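Local coordinates for protein, related to general stress protein 26(GS26) of B.subtilis (Clostridium acetobutylicum, PDB 2HQ7) that probably acts as a flavin-binding oxidoreductase of the pyridoxamine 5'-phosphate oxidase family, related to a general stress protein, at residues V23-E28 with V59-K64; N66-Y71 with G85-L90; N76-L81 with R131-I136. All coordinates share one frame; numbering follows the deposited sequence.

Contact 1. Residues V23-E28 with V59-K64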
loop_
_atom_site.group_PDB
_atom_site.type_symbol
_atom_site.label_atom_id
_atom_site.label_comp_id
_atom_site.label_asym_id
_atom_site.label_seq_id
_atom_site.Cartn_x
_atom_site.Cartn_y
_atom_site.Cartn_z
ATOM N N VAL B 23 -2.917 -0.991 4.271
ATOM C CA VAL B 23 -2.374 -0.429 5.498
ATOM C C VAL B 23 -0.871 -0.629 5.508
ATOM O O VAL B 23 -0.389 -1.778 5.509
ATOM C CB VAL B 23 -2.936 -1.122 6.723
ATOM C CG1 VAL B 23 -2.283 -0.560 7.968
ATOM C CG2 VAL B 23 -4.424 -1.008 6.758
ATOM N N GLY B 24 -0.133 0.475 5.551
ATOM C CA GLY B 24 1.304 0.424 5.641
ATOM C C GLY B 24 1.798 0.482 7.083
ATOM O O GLY B 24 1.362 1.310 7.843
ATOM N N THR B 25 2.708 -0.415 7.434
ATOM C CA THR B 25 3.270 -0.491 8.752
ATOM C C THR B 25 4.790 -0.619 8.657
ATOM O O THR B 25 5.335 -0.901 7.604
ATOM C CB THR B 25 2.737 -1.716 9.538
ATOM O OG1 THR B 25 2.934 -2.906 8.765
ATOM C CG2 THR B 25 1.303 -1.573 9.890
ATOM N N ASN B 26 5.444 -0.412 9.783
ATOM C CA ASN B 26 6.889 -0.564 9.890
ATOM C C ASN B 26 7.216 -1.997 10.238
ATOM O O ASN B 26 6.982 -2.410 11.356
ATOM C CB ASN B 26 7.433 0.355 10.944
ATOM C CG ASN B 26 7.331 1.809 10.552
ATOM O OD1 ASN B 26 6.831 2.631 11.305
ATOM N ND2 ASN B 26 7.796 2.126 9.376
ATOM N N GLY B 27 7.698 -2.755 9.256
ATOM C CA GLY B 27 7.971 -4.171 9.432
ATOM C C GLY B 27 9.352 -4.458 9.992
ATOM O O GLY B 27 10.106 -3.544 10.348
ATOM N N GLU B 28 9.671 -5.744 10.092
ATOM C CA GLU B 28 10.967 -6.172 10.622
ATOM C C GLU B 28 12.086 -5.689 9.726
ATOM O O GLU B 28 11.913 -5.565 8.494
ATOM C CB GLU B 28 11.039 -7.707 10.740
ATOM C CG GLU B 28 10.131 -8.321 11.801
ATOM N N VAL B 59 0.441 -7.777 15.978
ATOM C CA VAL B 59 0.100 -7.168 17.259
ATOM C C VAL B 59 1.337 -6.685 17.986
ATOM O O VAL B 59 1.393 -5.540 18.416
ATOM C CB VAL B 59 -0.675 -8.135 18.159
ATOM C CG1 VAL B 59 -0.823 -7.551 19.562
ATOM C CG2 VAL B 59 -2.024 -8.448 17.541
ATOM N N GLU B 60 2.319 -7.565 18.116
ATOM C CA GLU B 60 3.599 -7.220 18.711
ATOM C C GLU B 60 4.247 -6.026 18.018
ATOM O O GLU B 60 4.793 -5.165 18.692
ATOM C CB GLU B 60 4.553 -8.409 18.652
ATOM C CG GLU B 60 4.215 -9.534 19.635
ATOM C CD GLU B 60 5.118 -10.773 19.467
ATOM O OE1 GLU B 60 5.828 -10.889 18.426
ATOM O OE2 GLU B 60 5.098 -11.633 20.380
ATOM N N ARG B 61 4.211 -6.004 16.686
ATOM C CA ARG B 61 4.735 -4.899 15.888
ATOM C C ARG B 61 4.003 -3.587 16.145
ATOM O O ARG B 61 4.636 -2.545 16.305
ATOM C CB ARG B 61 4.663 -5.210 14.384
ATOM C CG ARG B 61 4.876 -3.950 13.442
ATOM C CD ARG B 61 4.630 -4.221 11.935
ATOM N NE ARG B 61 5.156 -5.536 11.586
ATOM C CZ ARG B 61 4.869 -6.205 10.481
ATOM N NH1 ARG B 61 4.081 -5.688 9.538
ATOM N NH2 ARG B 61 5.394 -7.408 10.318
ATOM N N LEU B 62 2.674 -3.612 16.124
ATOM C CA LEU B 62 1.904 -2.395 16.407
ATOM C C LEU B 62 2.089 -1.881 17.839
ATOM O O LEU B 62 2.032 -0.677 18.086
ATOM C CB LEU B 62 0.440 -2.615 16.128
ATOM C CG LEU B 62 0.148 -2.785 14.650
ATOM C CD1 LEU B 62 -1.355 -2.967 14.508
ATOM C CD2 LEU B 62 0.707 -1.605 13.811
ATOM N N LYS B 63 2.337 -2.794 18.763
ATOM C CA LYS B 63 2.643 -2.438 20.143
ATOM C C LYS B 63 3.943 -1.633 20.282
ATOM O O LYS B 63 4.045 -0.744 21.126
ATOM C CB LYS B 63 2.744 -3.709 21.004
ATOM C CG LYS B 63 1.390 -4.350 21.373
ATOM C CD LYS B 63 1.521 -5.450 22.452
ATOM C CE LYS B 63 0.140 -5.941 22.929
ATOM N NZ LYS B 63 0.208 -7.217 23.718
ATOM N N LYS B 64 4.936 -1.957 19.467
ATOM C CA LYS B 64 6.238 -1.327 19.529
ATOM C C LYS B 64 6.305 -0.128 18.596
ATOM O O LYS B 64 7.091 0.778 18.806
ATOM C CB LYS B 64 7.314 -2.329 19.116
ATOM C CG LYS B 64 7.320 -3.633 19.921
ATOM C CD LYS B 64 8.262 -3.579 21.115
ATOM C CE LYS B 64 8.825 -4.950 21.471
ATOM N NZ LYS B 64 9.713 -5.450 20.384
#
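Arg61 meets Thr25 through its torsions: with CG opposite its own backbone N (chi1 166°) the arginine leaves helix 56-64, and a bend at chi3 brings its end round. The threonine, for its part, puts OG1 between its backbone N and carbonyl carbon (chi1 53°), where NH1 can reach it. The arginine chain thereby lays the guanidinium over the chain where strand 20-26 gives way to Gly27, its edge turned to Thr25. NH1 of Arg61 donates a hydrogen bond to OG1 of Thr25 at 3.1 Å. The acceptor lies close to the guanidinium plane, although the N-H points somewhat off line. The other branch of Thr25 serves a different partner, CG2 lying 4.0 Å from CD2 of Leu62, so one small residue offers a polar atom to the arginine and a methyl to the leucine.

Beyond Thr25 the backbone itself meets the arginine. CA of Gly27, a residue with no side chain, lies 3.8 Å above the guanidinium plane of Arg61, over its centre, so the flat group packs directly on the main chain. Before it, the carbonyl O of Asn26 lies 3.0 Å from CD of Arg61, a close approach to the aliphatic part of the side chain. Leucine suits the inner side of the helix: Leu62 also packs on Ile87 of strand 79-90, while Arg61 reaches Asn33 of strand 32-43.

The strand and helix segments run at 71° to each other, their axes 9.1 Å apart at closest approach. This is a helix-on-sheet contact in which Arg61 ties helix 56-64 to the end of strand 20-26, consistent with the split beta-barrel of the pyridoxamine 5'-phosphate oxidase family.

Contact 2. Residues N66-Y71 with G85-L90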
loop_
_atom_site.group_PDB
_atom_site.type_symbol
_atom_site.label_atom_id
_atom_site.label_comp_id
_atom_site.label_asym_id
_atom_site.label_seq_id
_atom_site.Cartn_x
_atom_site.Cartn_y
_atom_site.Cartn_z
ATOM N N ASN B 66 3.399 2.091 16.247
ATOM C CA ASN B 66 2.028 2.266 15.751
ATOM C C ASN B 66 1.883 3.364 14.711
ATOM O O ASN B 66 0.791 3.816 14.448
ATOM C CB ASN B 66 1.071 2.533 16.923
ATOM C CG ASN B 66 1.314 3.875 17.598
ATOM O OD1 ASN B 66 2.273 4.581 17.291
ATOM N ND2 ASN B 66 0.404 4.260 18.467
ATOM N N LYS B 67 2.987 3.753 14.087
ATOM C CA LYS B 67 2.976 4.723 13.016
ATOM C C LYS B 67 2.645 3.987 11.733
ATOM O O LYS B 67 3.310 3.015 11.329
ATOM C CB LYS B 67 4.321 5.420 12.915
ATOM C CG LYS B 67 4.676 6.290 14.153
ATOM C CD LYS B 67 5.991 7.034 13.902
ATOM C CE LYS B 67 6.405 7.809 15.153
ATOM N NZ LYS B 67 7.367 8.889 14.849
ATOM N N ILE B 68 1.554 4.401 11.127
ATOM C CA ILE B 68 1.084 3.685 9.990
ATOM C C ILE B 68 0.622 4.660 8.933
ATOM O O ILE B 68 0.521 5.888 9.147
ATOM C CB ILE B 68 -0.060 2.676 10.332
ATOM C CG1 ILE B 68 -1.358 3.386 10.684
ATOM C CG2 ILE B 68 0.335 1.679 11.415
ATOM C CD1 ILE B 68 -2.573 2.546 10.316
ATOM N N CYS B 69 0.287 4.108 7.791
ATOM C CA CYS B 69 -0.454 4.879 6.832
ATOM C C CYS B 69 -1.504 4.015 6.179
ATOM O O CYS B 69 -1.404 2.784 6.144
ATOM C CB CYS B 69 0.465 5.510 5.817
ATOM S SG CYS B 69 0.945 4.430 4.525
ATOM N N LEU B 70 -2.550 4.664 5.731
ATOM C CA LEU B 70 -3.622 4.008 4.933
ATOM C C LEU B 70 -3.562 4.486 3.511
ATOM O O LEU B 70 -3.256 5.662 3.257
ATOM C CB LEU B 70 -5.009 4.360 5.480
ATOM C CG LEU B 70 -5.371 4.050 6.944
ATOM C CD1 LEU B 70 -6.899 4.217 7.170
ATOM C CD2 LEU B 70 -4.995 2.675 7.266
ATOM N N TYR B 71 -3.901 3.618 2.567
ATOM C CA TYR B 71 -3.977 4.036 1.156
ATOM C C TYR B 71 -5.247 3.518 0.490
ATOM O O TYR B 71 -5.610 2.358 0.668
ATOM C CB TYR B 71 -2.743 3.546 0.390
ATOM C CG TYR B 71 -2.583 4.150 -0.978
ATOM C CD1 TYR B 71 -1.978 5.389 -1.138
ATOM C CD2 TYR B 71 -3.045 3.504 -2.096
ATOM C CE1 TYR B 71 -1.839 5.965 -2.391
ATOM C CE2 TYR B 71 -2.909 4.084 -3.359
ATOM C CZ TYR B 71 -2.303 5.311 -3.481
ATOM O OH TYR B 71 -2.178 5.874 -4.725
ATOM N N GLY B 85 -0.785 8.590 10.098
ATOM C CA GLY B 85 -1.308 8.624 11.460
ATOM C C GLY B 85 -0.860 7.452 12.284
ATOM O O GLY B 85 0.113 6.819 11.949
ATOM N N THR B 86 -1.560 7.214 13.396
ATOM C CA THR B 86 -1.242 6.158 14.335
ATOM C C THR B 86 -2.470 5.321 14.635
ATOM O O THR B 86 -3.606 5.791 14.564
ATOM C CB THR B 86 -0.794 6.725 15.695
ATOM O OG1 THR B 86 -1.826 7.576 16.168
ATOM C CG2 THR B 86 0.470 7.508 15.576
ATOM N N ILE B 87 -2.229 4.084 15.013
ATOM C CA ILE B 87 -3.290 3.104 15.135
ATOM C C ILE B 87 -3.247 2.494 16.542
ATOM O O ILE B 87 -2.181 2.328 17.105
ATOM C CB ILE B 87 -3.110 2.042 14.060
ATOM C CG1 ILE B 87 -4.413 1.288 13.826
ATOM C CG2 ILE B 87 -1.932 1.109 14.417
ATOM C CD1 ILE B 87 -4.507 0.676 12.461
ATOM N N GLU B 88 -4.410 2.198 17.122
ATOM C CA GLU B 88 -4.431 1.466 18.384
ATOM C C GLU B 88 -5.349 0.253 18.254
ATOM O O GLU B 88 -6.352 0.308 17.533
ATOM C CB GLU B 88 -4.857 2.375 19.523
ATOM C CG GLU B 88 -6.307 2.682 19.592
ATOM C CD GLU B 88 -6.759 3.037 21.026
ATOM O OE1 GLU B 88 -6.695 2.155 21.923
ATOM O OE2 GLU B 88 -7.199 4.189 21.238
ATOM N N ILE B 89 -4.993 -0.835 18.923
ATOM C CA ILE B 89 -5.801 -2.065 18.924
ATOM C C ILE B 89 -6.877 -1.888 19.953
ATOM O O ILE B 89 -6.592 -1.529 21.066
ATOM C CB ILE B 89 -4.974 -3.307 19.328
ATOM C CG1 ILE B 89 -3.861 -3.595 18.306
ATOM C CG2 ILE B 89 -5.880 -4.550 19.515
ATOM C CD1 ILE B 89 -2.657 -4.396 18.906
ATOM N N LEU B 90 -8.115 -2.182 19.593
ATOM C CA LEU B 90 -9.200 -2.128 20.559
ATOM C C LEU B 90 -9.519 -3.512 21.118
ATOM O O LEU B 90 -10.115 -4.366 20.450
ATOM C CB LEU B 90 -10.439 -1.521 19.930
ATOM C CG LEU B 90 -10.316 -0.135 19.316
ATOM C CD1 LEU B 90 -11.688 0.240 18.723
ATOM C CD2 LEU B 90 -9.863 0.879 20.365
#
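Asn66, just before strand 67-74 begins, meets Thr86 and Ile87 with both its backbone and its side chain. The carbonyl O of Asn66 accepts a hydrogen bond from N of Ile87 at 3.1 Å, the donor lying in the carbonyl plane, and the same oxygen receives a CA-H...O contact from Thr86. With CG placed between the backbone N and the carbonyl carbon (chi1 68°), the amide lies beside the Thr86 side chain and points the same way, OD1 of Asn66 being 3.8 Å from CG2 of Thr86. Asparagine suits this junction because it is short enough to lie against the neighbouring strand, CB of Asn66 coming within 3.3 Å of O of Ile87.

Lys67 pairs with Thr86 as a non-hydrogen-bonded antiparallel pair, both side chains on the same face of the sheet. That face meets the second subunit: Tyr31 of the second subunit packs on both residues, and the long lysine chain carries NZ to a hydrogen bond with O of Asn29 of that subunit.

The two strands form a beta hairpin within the antiparallel sheet of this FMN-binding-clan fold, and their short segments diverge strongly, at 105°. Ile68 and Gly85 make the hydrogen-bonded pair. N of Ile68 reaches O of Gly85 at 2.9 Å in a nearly straight bond (175°), and N of Gly85 returns one to O of Ile68 at 3.1 Å.

On the other face the Ile68 side chain crosses that of Ile87 at about a right angle. Ile68 CD1 and Ile87 CD1 are 3.4 Å apart, tighter than usual contact. Branched isoleucines suit this buried face, where Phe122 packs on Ile68 and Leu62 of helix 56-64 touches both.

Contact 3. Residues N76-L81 with R131-I136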
loop_
_atom_site.group_PDB
_atom_site.type_symbol
_atom_site.label_atom_id
_atom_site.label_comp_id
_atom_site.label_asym_id
_atom_site.label_seq_id
_atom_site.Cartn_x
_atom_site.Cartn_y
_atom_site.Cartn_z
ATOM N N ASN B 76 -8.447 3.040 -12.070
ATOM C CA ASN B 76 -9.146 3.513 -13.278
ATOM C C ASN B 76 -8.939 5.010 -13.507
ATOM O O ASN B 76 -8.752 5.450 -14.655
ATOM C CB ASN B 76 -10.647 3.202 -13.234
ATOM C CG ASN B 76 -10.937 1.718 -13.143
ATOM O OD1 ASN B 76 -11.283 1.210 -12.070
ATOM N ND2 ASN B 76 -10.792 1.009 -14.261
ATOM N N LYS B 77 -8.961 5.790 -12.424
ATOM C CA LYS B 77 -8.636 7.209 -12.517
ATOM C C LYS B 77 -7.142 7.493 -12.291
ATOM O O LYS B 77 -6.686 8.628 -12.446
ATOM C CB LYS B 77 -9.472 8.002 -11.522
ATOM C CG LYS B 77 -10.965 7.991 -11.803
ATOM C CD LYS B 77 -11.702 8.852 -10.777
ATOM C CE LYS B 77 -13.139 9.132 -11.182
ATOM N NZ LYS B 77 -13.941 9.662 -10.042
ATOM N N PHE B 78 -6.370 6.466 -11.961
ATOM C CA PHE B 78 -5.015 6.648 -11.414
ATOM C C PHE B 78 -4.998 7.781 -10.344
ATOM O O PHE B 78 -4.202 8.729 -10.384
ATOM C CB PHE B 78 -3.954 6.821 -12.526
ATOM C CG PHE B 78 -2.541 6.576 -12.042
ATOM C CD1 PHE B 78 -2.208 5.380 -11.413
ATOM C CD2 PHE B 78 -1.561 7.551 -12.162
ATOM C CE1 PHE B 78 -0.916 5.155 -10.931
ATOM C CE2 PHE B 78 -0.257 7.328 -11.679
ATOM C CZ PHE B 78 0.059 6.127 -11.071
ATOM N N ALA B 79 -5.934 7.653 -9.407
ATOM C CA ALA B 79 -6.040 8.518 -8.263
ATOM C C ALA B 79 -5.905 7.649 -7.023
ATOM O O ALA B 79 -6.242 6.460 -7.007
ATOM C CB ALA B 79 -7.374 9.285 -8.254
ATOM N N GLY B 80 -5.384 8.264 -5.989
ATOM C CA GLY B 80 -5.256 7.611 -4.725
ATOM C C GLY B 80 -5.280 8.623 -3.618
ATOM O O GLY B 80 -5.068 9.812 -3.827
ATOM N N LEU B 81 -5.518 8.137 -2.416
ATOM C CA LEU B 81 -5.504 8.965 -1.250
ATOM C C LEU B 81 -4.666 8.269 -0.206
ATOM O O LEU B 81 -4.907 7.105 0.071
ATOM C CB LEU B 81 -6.938 9.111 -0.759
ATOM C CG LEU B 81 -7.074 9.619 0.686
ATOM C CD1 LEU B 81 -6.625 11.047 0.747
ATOM C CD2 LEU B 81 -8.532 9.518 1.131
ATOM N N ARG B 131 -3.509 12.670 -7.975
ATOM C CA ARG B 131 -4.376 12.674 -9.153
ATOM C C ARG B 131 -3.731 13.543 -10.224
ATOM O O ARG B 131 -3.101 14.557 -9.910
ATOM C CB ARG B 131 -5.800 13.154 -8.824
ATOM C CG ARG B 131 -6.744 13.167 -10.032
ATOM C CD ARG B 131 -8.206 12.843 -9.662
ATOM N NE ARG B 131 -9.152 12.910 -10.791
ATOM C CZ ARG B 131 -9.073 12.189 -11.921
ATOM N NH1 ARG B 131 -8.074 11.324 -12.144
ATOM N NH2 ARG B 131 -10.001 12.346 -12.864
ATOM N N HIS B 132 -3.887 13.125 -11.478
ATOM C CA HIS B 132 -3.233 13.752 -12.643
ATOM C C HIS B 132 -1.710 13.895 -12.431
ATOM O O HIS B 132 -1.096 14.887 -12.838
ATOM C CB HIS B 132 -3.864 15.111 -12.975
ATOM C CG HIS B 132 -5.352 15.074 -13.174
ATOM N ND1 HIS B 132 -6.225 15.804 -12.391
ATOM C CD2 HIS B 132 -6.118 14.422 -14.080
ATOM C CE1 HIS B 132 -7.465 15.606 -12.806
ATOM N NE2 HIS B 132 -7.427 14.775 -13.833
ATOM N N LEU B 133 -1.117 12.891 -11.792
ATOM C CA LEU B 133 0.324 12.831 -11.564
ATOM C C LEU B 133 0.817 13.980 -10.706
ATOM O O LEU B 133 2.010 14.298 -10.717
ATOM C CB LEU B 133 1.100 12.765 -12.894
ATOM C CG LEU B 133 2.284 11.778 -12.879
ATOM C CD1 LEU B 133 1.817 10.315 -12.591
ATOM C CD2 LEU B 133 3.119 11.860 -14.183
ATOM N N LYS B 134 -0.101 14.563 -9.932
ATOM C CA LYS B 134 0.231 15.565 -8.935
ATOM C C LYS B 134 -0.355 15.137 -7.614
ATOM O O LYS B 134 -1.212 14.262 -7.542
ATOM C CB LYS B 134 -0.366 16.935 -9.250
ATOM C CG LYS B 134 -0.788 17.116 -10.662
ATOM C CD LYS B 134 -1.255 18.501 -10.908
ATOM C CE LYS B 134 -1.431 18.717 -12.386
ATOM N NZ LYS B 134 -1.190 20.121 -12.607
ATOM N N ASN B 135 0.084 15.800 -6.567
ATOM C CA ASN B 135 -0.542 15.600 -5.311
ATOM C C ASN B 135 -0.648 16.872 -4.507
ATOM O O ASN B 135 0.122 17.806 -4.688
ATOM C CB ASN B 135 0.136 14.457 -4.557
ATOM C CG ASN B 135 1.555 14.751 -4.195
ATOM O OD1 ASN B 135 1.814 15.471 -3.240
ATOM N ND2 ASN B 135 2.488 14.174 -4.937
ATOM N N ILE B 136 -1.678 16.891 -3.670
ATOM C CA ILE B 136 -1.969 17.941 -2.731
ATOM C C ILE B 136 -1.872 17.318 -1.372
ATOM O O ILE B 136 -2.567 16.357 -1.102
ATOM C CB ILE B 136 -3.425 18.462 -2.926
ATOM C CG1 ILE B 136 -3.521 19.296 -4.201
ATOM C CG2 ILE B 136 -3.873 19.287 -1.711
ATOM C CD1 ILE B 136 -4.708 19.009 -5.056
#
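The Phe78 ring takes the Leu133 side chain at its edge, CD1 of Leu133 lying near the ring plane and 3.7 Å from CE2 of Phe78. At the guanidinium of Arg131, NE2 of His132 lies over the centre of one face and CD of Lys77 on the opposite side, while CB of Ala79 approaches obliquely. CG of Arg131 in turn lies 3.6 Å above one face of the His132 ring, offset toward its rim. The beta hairpin of strands 117-131 and 134-139, with its two-residue type I' turn from Arg131 to Lys134, here meets the start of strand 79-90, where Phe78 and Ala79 both face Asp74 in a G1 beta bulge.

Two backbone bonds close the turn, N of Arg131 to O of Lys134 and N of Lys134 to O of Arg131. Its inner residues, His132 and Leu133, have positive phi, as does Phe78 (43°) in the bulge. The aromatic ring suits this outer corner, since it also packs on Ile20 of the second subunit, as Leu133 does on Asn53 of that subunit.

Alanine suits the next position, being small enough for the arginine chain to pass: CB of Ala79 is 3.9 Å from CD of Arg131. A bend at chi2 leads the rest of that chain along the bulge. The aliphatic CB and CD of Lys77 flank the guanidinium loosely, CB of Lys77 standing 3.7 Å from NH1 of Arg131. At the end of the reach, NH1 of Arg131 comes within 3.0 Å of the carbonyl O of Lys77.

Overall arrangement
Contacts 1 and 2 adjoin, their centres about 9 Å apart, with strands 20-26 and 67-74 as neighbours in one antiparallel sheet and helix 56-64 leading into strand 67-74. Contact 3 lies farther out, about 22 Å from contact 2 and 27 Å from contact 1, centre to centre, at the far end of the hairpin that contact 2 also uses through strand 79-90. Along the chain, contact 1 closes before contact 2 opens, whereas the segments of contacts 2 and 3 alternate. One sheet joins all three, and each touches the second subunit, so its strands help build the dimer, at whose interface this family probably holds its flavin.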